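Long-range contact in ribulose-5-phosphate reductase 1 (Staphylococcus aureus, PDB 6XHK), which catalyses the NADPH-dependent reduction of D-ribulose 5-phosphate to D-ribitol 5-phosphate, a step toward the poly(ribitol phosphate) teichoic acid of the cell wall: residues K57-E69 against D114-N124. Residues are numbered along the deposited sequence; the frame is centred on the assembly and turned at random.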
ATOM      1  N   LYS A  57      15.226 -12.066 -12.480  1.00166.16           N
ATOM      2  CA  LYS A  57      13.982 -11.637 -13.127  1.00163.69           C
ATOM      3  C   LYS A  57      14.201 -10.433 -14.038  1.00165.34           C
ATOM      4  O   LYS A  57      13.346  -9.545 -14.104  1.00159.22           O
ATOM      5  CB  LYS A  57      12.925 -11.336 -12.067  1.00154.22           C
ATOM      6  N   LEU A  58      15.327 -10.408 -14.768  1.00173.05           N
ATOM      7  CA  LEU A  58      15.837  -9.163 -15.343  1.00171.85           C
ATOM      8  C   LEU A  58      14.839  -8.482 -16.265  1.00163.59           C
ATOM      9  O   LEU A  58      14.603  -7.273 -16.091  1.00164.45           O
ATOM     10  CB  LEU A  58      17.176  -9.426 -16.046  1.00176.30           C
ATOM     11  N   PRO A  59      14.218  -9.165 -17.242  1.00145.06           N
ATOM     12  CA  PRO A  59      13.078  -8.549 -17.938  1.00134.78           C
ATOM     13  C   PRO A  59      11.765  -8.869 -17.233  1.00135.63           C
ATOM     14  O   PRO A  59      11.446 -10.049 -17.039  1.00145.41           O
ATOM     15  CB  PRO A  59      13.149  -9.172 -19.334  1.00116.03           C
ATOM     16  CG  PRO A  59      13.795 -10.506 -19.105  1.00118.21           C
ATOM     17  CD  PRO A  59      14.618 -10.445 -17.857  1.00120.08           C
ATOM     18  N   MET A  60      11.012  -7.850 -16.814  1.00121.90           N
ATOM     19  CA  MET A  60       9.725  -8.088 -16.165  1.00115.03           C
ATOM     20  C   MET A  60       8.914  -6.799 -16.157  1.00108.53           C
ATOM     21  O   MET A  60       9.477  -5.701 -16.180  1.00 99.25           O
ATOM     22  CB  MET A  60       9.893  -8.604 -14.727  1.00116.70           C
ATOM     23  CG  MET A  60      10.470  -7.570 -13.764  1.00125.13           C
ATOM     24  SD  MET A  60      10.661  -8.180 -12.069  1.00137.20           S
ATOM     25  CE  MET A  60       9.093  -9.020 -11.814  1.00139.47           C
ATOM     26  N   SER A  61       7.589  -6.947 -16.134  1.00117.26           N
ATOM     27  CA  SER A  61       6.696  -5.812 -15.937  1.00122.58           C
ATOM     28  C   SER A  61       6.667  -5.435 -14.459  1.00123.39           C
ATOM     29  O   SER A  61       6.864  -6.283 -13.577  1.00120.01           O
ATOM     30  CB  SER A  61       5.283  -6.128 -16.437  1.00123.23           C
ATOM     31  OG  SER A  61       4.864  -7.407 -16.000  1.00138.41           O
ATOM     32  N   LEU A  62       6.416  -4.148 -14.190  1.00111.85           N
ATOM     33  CA  LEU A  62       6.657  -3.605 -12.857  1.00113.97           C
ATOM     34  C   LEU A  62       5.429  -3.439 -11.967  1.00127.08           C
ATOM     35  O   LEU A  62       5.283  -4.166 -10.982  1.00153.53           O
ATOM     36  CB  LEU A  62       7.404  -2.268 -12.963  1.00101.14           C
ATOM     37  CG  LEU A  62       8.895  -2.398 -13.290  1.00 96.90           C
ATOM     38  CD1 LEU A  62       9.627  -1.067 -13.195  1.00 88.86           C
ATOM     39  CD2 LEU A  62       9.506  -3.372 -12.291  1.00 89.21           C
ATOM     40  N   ILE A  63       4.558  -2.488 -12.282  1.00 85.70           N
ATOM     41  CA  ILE A  63       3.584  -1.983 -11.313  1.00 85.61           C
ATOM     42  C   ILE A  63       2.611  -3.070 -10.865  1.00 85.54           C
ATOM     43  O   ILE A  63       2.192  -3.922 -11.657  1.00 96.21           O
ATOM     44  CB  ILE A  63       2.841  -0.779 -11.928  1.00108.58           C
ATOM     45  CG1 ILE A  63       3.820   0.329 -12.341  1.00 85.16           C
ATOM     46  CG2 ILE A  63       1.717  -0.276 -11.051  1.00 84.99           C
ATOM     47  CD1 ILE A  63       4.597   0.878 -11.218  1.00 94.33           C
ATOM     48  N   HIS A  64       2.162  -2.958  -9.624  1.00 98.55           N
ATOM     49  CA  HIS A  64       1.245  -3.899  -9.017  1.00 93.62           C
ATOM     50  C   HIS A  64       0.101  -3.306  -8.239  1.00 94.18           C
ATOM     51  O   HIS A  64      -0.667  -3.984  -7.632  1.00 86.56           O
ATOM     52  CB  HIS A  64       1.992  -4.795  -8.103  1.00 96.45           C
ATOM     53  CG  HIS A  64       2.739  -5.870  -8.805  1.00110.74           C
ATOM     54  ND1 HIS A  64       3.887  -5.632  -9.516  1.00121.47           N
ATOM     55  CD2 HIS A  64       2.513  -7.195  -8.894  1.00122.21           C
ATOM     56  CE1 HIS A  64       4.341  -6.764 -10.012  1.00126.10           C
ATOM     57  NE2 HIS A  64       3.520  -7.727  -9.653  1.00121.61           N
ATOM     58  N   GLU A  65       0.046  -2.011  -8.197  1.00 86.26           N
ATOM     59  CA  GLU A  65      -1.074  -1.279  -7.599  1.00 95.22           C
ATOM     60  C   GLU A  65      -1.872  -0.620  -8.726  1.00 98.46           C
ATOM     61  O   GLU A  65      -1.365   0.296  -9.381  1.00 94.80           O
ATOM     62  CB  GLU A  65      -0.557  -0.206  -6.644  1.00 95.48           C
ATOM     63  CG  GLU A  65       0.132  -0.738  -5.425  1.00119.82           C
ATOM     64  CD  GLU A  65       0.578   0.351  -4.471  1.00133.71           C
ATOM     65  OE1 GLU A  65       0.454   1.541  -4.820  1.00135.48           O
ATOM     66  OE2 GLU A  65       1.105   0.005  -3.392  1.00145.06           O
ATOM     67  N   GLY A  66      -3.116  -1.047  -8.951  1.00101.36           N
ATOM     68  CA  GLY A  66      -3.838  -0.386 -10.029  1.00 84.42           C
ATOM     69  C   GLY A  66      -5.335  -0.636 -10.097  1.00 84.24           C
ATOM     70  O   GLY A  66      -5.884  -1.503  -9.417  1.00 86.99           O
ATOM     71  N   VAL A  67      -5.996   0.128 -10.970  1.00100.70           N
ATOM     72  CA  VAL A  67      -7.427  -0.027 -11.223  1.00 99.14           C
ATOM     73  C   VAL A  67      -7.651   0.104 -12.729  1.00 83.08           C
ATOM     74  O   VAL A  67      -6.821   0.679 -13.436  1.00 82.89           O
ATOM     75  CB  VAL A  67      -8.233   1.008 -10.401  1.00104.06           C
ATOM     76  CG1 VAL A  67      -8.014   2.437 -10.917  1.00 94.54           C
ATOM     77  CG2 VAL A  67      -9.683   0.646 -10.372  1.00113.26           C
ATOM     78  N   GLY A  68      -8.757  -0.461 -13.231  1.00 82.80           N
ATOM     79  CA  GLY A  68      -8.979  -0.546 -14.671  1.00 82.27           C
ATOM     80  C   GLY A  68     -10.420  -0.837 -15.043  1.00 82.32           C
ATOM     81  O   GLY A  68     -11.278  -1.018 -14.180  1.00 87.55           O
ATOM     82  N   GLU A  69     -10.689  -0.870 -16.353  1.00 82.06           N
ATOM     83  CA  GLU A  69     -12.020  -1.174 -16.871  1.00 82.20           C
ATOM     84  C   GLU A  69     -12.012  -2.551 -17.526  1.00 81.80           C
ATOM     85  O   GLU A  69     -11.003  -2.965 -18.109  1.00 81.52           O
ATOM     86  CB  GLU A  69     -12.542  -0.081 -17.860  1.00 96.50           C
ATOM     87  CG  GLU A  69     -11.687   0.331 -19.117  1.00104.81           C
ATOM     88  CD  GLU A  69     -12.382   1.376 -20.072  1.00118.93           C
ATOM     89  OE1 GLU A  69     -13.596   1.667 -19.914  1.00127.61           O
ATOM     90  OE2 GLU A  69     -11.710   1.895 -21.005  1.00118.03           O
ATOM     91  N   ASP A 114       3.577 -11.481 -12.955  1.00113.07           N
ATOM     92  CA  ASP A 114       3.672 -10.459 -13.999  1.00122.32           C
ATOM     93  C   ASP A 114       2.971  -9.185 -13.528  1.00121.26           C
ATOM     94  O   ASP A 114       2.210  -9.215 -12.562  1.00119.21           O
ATOM     95  CB  ASP A 114       3.056 -10.944 -15.318  1.00123.65           C
ATOM     96  CG  ASP A 114       3.962 -10.688 -16.527  1.00128.10           C
ATOM     97  OD1 ASP A 114       5.069 -10.118 -16.365  1.00131.09           O
ATOM     98  OD2 ASP A 114       3.560 -11.047 -17.649  1.00125.18           O
ATOM     99  N   GLY A 115       3.211  -8.072 -14.227  1.00117.28           N
ATOM    100  CA  GLY A 115       2.840  -6.758 -13.746  1.00110.29           C
ATOM    101  C   GLY A 115       1.678  -6.129 -14.496  1.00107.13           C
ATOM    102  O   GLY A 115       0.950  -6.780 -15.246  1.00108.23           O
ATOM    103  N   PHE A 116       1.513  -4.821 -14.275  1.00 96.27           N
ATOM    104  CA  PHE A 116       0.365  -4.081 -14.795  1.00 93.25           C
ATOM    105  C   PHE A 116       0.713  -3.099 -15.907  1.00 93.65           C
ATOM    106  O   PHE A 116      -0.201  -2.589 -16.565  1.00 77.38           O
ATOM    107  CB  PHE A 116      -0.352  -3.312 -13.670  1.00 78.15           C
ATOM    108  CG  PHE A 116      -1.102  -4.189 -12.703  1.00 78.71           C
ATOM    109  CD1 PHE A 116      -1.232  -5.549 -12.920  1.00 83.51           C
ATOM    110  CD2 PHE A 116      -1.648  -3.649 -11.544  1.00 92.54           C
ATOM    111  CE1 PHE A 116      -1.925  -6.352 -12.007  1.00 81.70           C
ATOM    112  CE2 PHE A 116      -2.337  -4.446 -10.619  1.00 79.88           C
ATOM    113  CZ  PHE A 116      -2.482  -5.797 -10.855  1.00 80.11           C
ATOM    114  N   MET A 117       1.987  -2.815 -16.154  1.00 90.10           N
ATOM    115  CA  MET A 117       2.327  -1.958 -17.289  1.00 83.49           C
ATOM    116  C   MET A 117       2.183  -2.747 -18.587  1.00 85.93           C
ATOM    117  O   MET A 117       3.154  -3.134 -19.238  1.00 95.84           O
ATOM    118  CB  MET A 117       3.722  -1.386 -17.131  1.00 91.64           C
ATOM    119  CG  MET A 117       3.964  -0.764 -15.794  1.00102.35           C
ATOM    120  SD  MET A 117       5.721  -0.533 -15.635  1.00121.75           S
ATOM    121  CE  MET A 117       5.995   0.748 -16.819  1.00 92.12           C
ATOM    122  N   GLN A 118       0.933  -2.976 -18.979  1.00 98.36           N
ATOM    123  CA  GLN A 118       0.659  -3.607 -20.262  1.00 96.68           C
ATOM    124  C   GLN A 118      -0.695  -3.125 -20.776  1.00 91.51           C
ATOM    125  O   GLN A 118      -1.474  -2.507 -20.048  1.00 95.07           O
ATOM    126  CB  GLN A 118       0.724  -5.138 -20.149  1.00 89.21           C
ATOM    127  CG  GLN A 118       0.028  -5.755 -18.968  1.00 77.88           C
ATOM    128  CD  GLN A 118       0.655  -7.073 -18.599  1.00103.17           C
ATOM    129  OE1 GLN A 118       1.872  -7.159 -18.487  1.00104.99           O
ATOM    130  NE2 GLN A 118      -0.155  -8.122 -18.473  1.00111.72           N
ATOM    131  N   ASP A 119      -0.962  -3.407 -22.059  1.00 90.86           N
ATOM    132  CA  ASP A 119      -2.213  -2.952 -22.661  1.00 87.28           C
ATOM    133  C   ASP A 119      -3.416  -3.692 -22.082  1.00 93.71           C
ATOM    134  O   ASP A 119      -4.496  -3.103 -21.964  1.00 98.15           O
ATOM    135  CB  ASP A 119      -2.186  -3.122 -24.181  1.00 83.24           C
ATOM    136  CG  ASP A 119      -1.429  -2.011 -24.893  1.00 99.19           C
ATOM    137  OD1 ASP A 119      -1.392  -0.871 -24.368  1.00105.47           O
ATOM    138  OD2 ASP A 119      -0.915  -2.278 -26.010  1.00107.64           O
ATOM    139  N   PHE A 120      -3.259  -4.973 -21.717  1.00 90.14           N
ATOM    140  CA  PHE A 120      -4.346  -5.740 -21.123  1.00 86.02           C
ATOM    141  C   PHE A 120      -3.801  -6.599 -19.987  1.00 89.32           C
ATOM    142  O   PHE A 120      -2.696  -7.142 -20.087  1.00 98.87           O
ATOM    143  CB  PHE A 120      -5.028  -6.652 -22.142  1.00 92.35           C
ATOM    144  CG  PHE A 120      -5.623  -5.925 -23.311  1.00100.24           C
ATOM    145  CD1 PHE A 120      -6.832  -5.259 -23.200  1.00 95.97           C
ATOM    146  CD2 PHE A 120      -5.001  -6.003 -24.565  1.00 97.76           C
ATOM    147  CE1 PHE A 120      -7.369  -4.612 -24.289  1.00102.87           C
ATOM    148  CE2 PHE A 120      -5.534  -5.383 -25.666  1.00 92.90           C
ATOM    149  CZ  PHE A 120      -6.725  -4.686 -25.530  1.00102.17           C
ATOM    150  N   VAL A 121      -4.578  -6.723 -18.915  1.00 84.76           N
ATOM    151  CA  VAL A 121      -4.232  -7.541 -17.754  1.00 82.14           C
ATOM    152  C   VAL A 121      -5.296  -8.613 -17.605  1.00 83.45           C
ATOM    153  O   VAL A 121      -6.488  -8.298 -17.525  1.00 90.15           O
ATOM    154  CB  VAL A 121      -4.121  -6.702 -16.470  1.00 78.93           C
ATOM    155  CG1 VAL A 121      -3.663  -7.549 -15.335  1.00 79.28           C
ATOM    156  CG2 VAL A 121      -3.117  -5.594 -16.662  1.00 78.33           C
ATOM    157  N   LEU A 122      -4.875  -9.874 -17.560  1.00 85.53           N
ATOM    158  CA  LEU A 122      -5.810 -10.979 -17.379  1.00 91.41           C
ATOM    159  C   LEU A 122      -5.895 -11.345 -15.907  1.00 81.73           C
ATOM    160  O   LEU A 122      -4.875 -11.484 -15.237  1.00 81.65           O
ATOM    161  CB  LEU A 122      -5.393 -12.196 -18.190  1.00 81.96           C
ATOM    162  CG  LEU A 122      -5.195 -11.821 -19.642  1.00 91.96           C
ATOM    163  CD1 LEU A 122      -3.716 -11.557 -19.934  1.00105.85           C
ATOM    164  CD2 LEU A 122      -5.732 -12.930 -20.469  1.00 84.60           C
ATOM    165  N   LEU A 123      -7.108 -11.501 -15.411  1.00 82.38           N
ATOM    166  CA  LEU A 123      -7.341 -11.702 -13.997  1.00 82.92           C
ATOM    167  C   LEU A 123      -8.350 -12.814 -13.798  1.00101.68           C
ATOM    168  O   LEU A 123      -9.227 -13.039 -14.630  1.00109.43           O
ATOM    169  CB  LEU A 123      -7.854 -10.428 -13.328  1.00 82.62           C
ATOM    170  CG  LEU A 123      -7.013  -9.170 -13.512  1.00 81.56           C
ATOM    171  CD1 LEU A 123      -7.625  -8.036 -12.741  1.00 81.65           C
ATOM    172  CD2 LEU A 123      -5.593  -9.406 -13.053  1.00 84.10           C
ATOM    173  N   ASN A 124      -8.216 -13.522 -12.691  1.00104.91           N
ATOM    174  CA  ASN A 124      -9.295 -14.427 -12.369  1.00105.85           C
ATOM    175  C   ASN A 124     -10.490 -13.624 -11.877  1.00 94.14           C
ATOM    176  O   ASN A 124     -10.378 -12.463 -11.480  1.00 85.89           O
ATOM    177  CB  ASN A 124      -8.837 -15.462 -11.344  1.00105.79           C
ATOM    178  CG  ASN A 124      -7.708 -16.314 -11.874  1.00108.60           C
ATOM    179  OD1 ASN A 124      -6.540 -15.924 -11.801  1.00100.76           O
ATOM    180  ND2 ASN A 124      -8.055 -17.444 -12.493  1.00120.64           N
TER
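Ser-61 OG is gripped twice by segment 114-124: it donates to Asp-114 OD1 (2.7 Å) and accepts from the backbone N of Gly-115. The contact lies in the GroES-like domain of a zinc-containing alcohol dehydrogenase, where the loop leading into strand 65-73 packs on the chain that runs toward strand 121-123; both strands pair with strand 28-36. OG reaches both partners because chi1 of 46° places it between the backbone N and the carbonyl carbon of Ser-61. It meets Asp-114 OD1 from above the carboxylate, 63° out of its plane. Beyond Gly-115, the N of Phe-116 makes a weak, bent bond to Ile-63 O (2.9 Å). His-64 CA stands over one face of the Phe-116 ring, 4.2 Å from the centroid, in a CH-pi contact. Gly-66 N comes to the edge of the same ring, 3.9 Å from Phe-116 CE2. The backbone of His-64 packs on Phe-116 and Glu-65 is the next residue, both predicted ligands of the catalytic zinc. The imidazole plane of His-64 runs at 27° to the Phe-116 ring with hardly any overlap. The side chain of Glu-65 comes within about 5 Å (nearest atoms) of the bound NADPH and forms a salt bridge with Lys-334. On the apolar side, helix 318-328 touches Met-117 through Leu-320, and Leu-62 and Ile-63 through Phe-324. Met-117 is the centre of an inverse gamma turn; its CG lies 3.6 Å from Ile-63 CG1, and its SD rests 3.6 Å from Leu-62 CB.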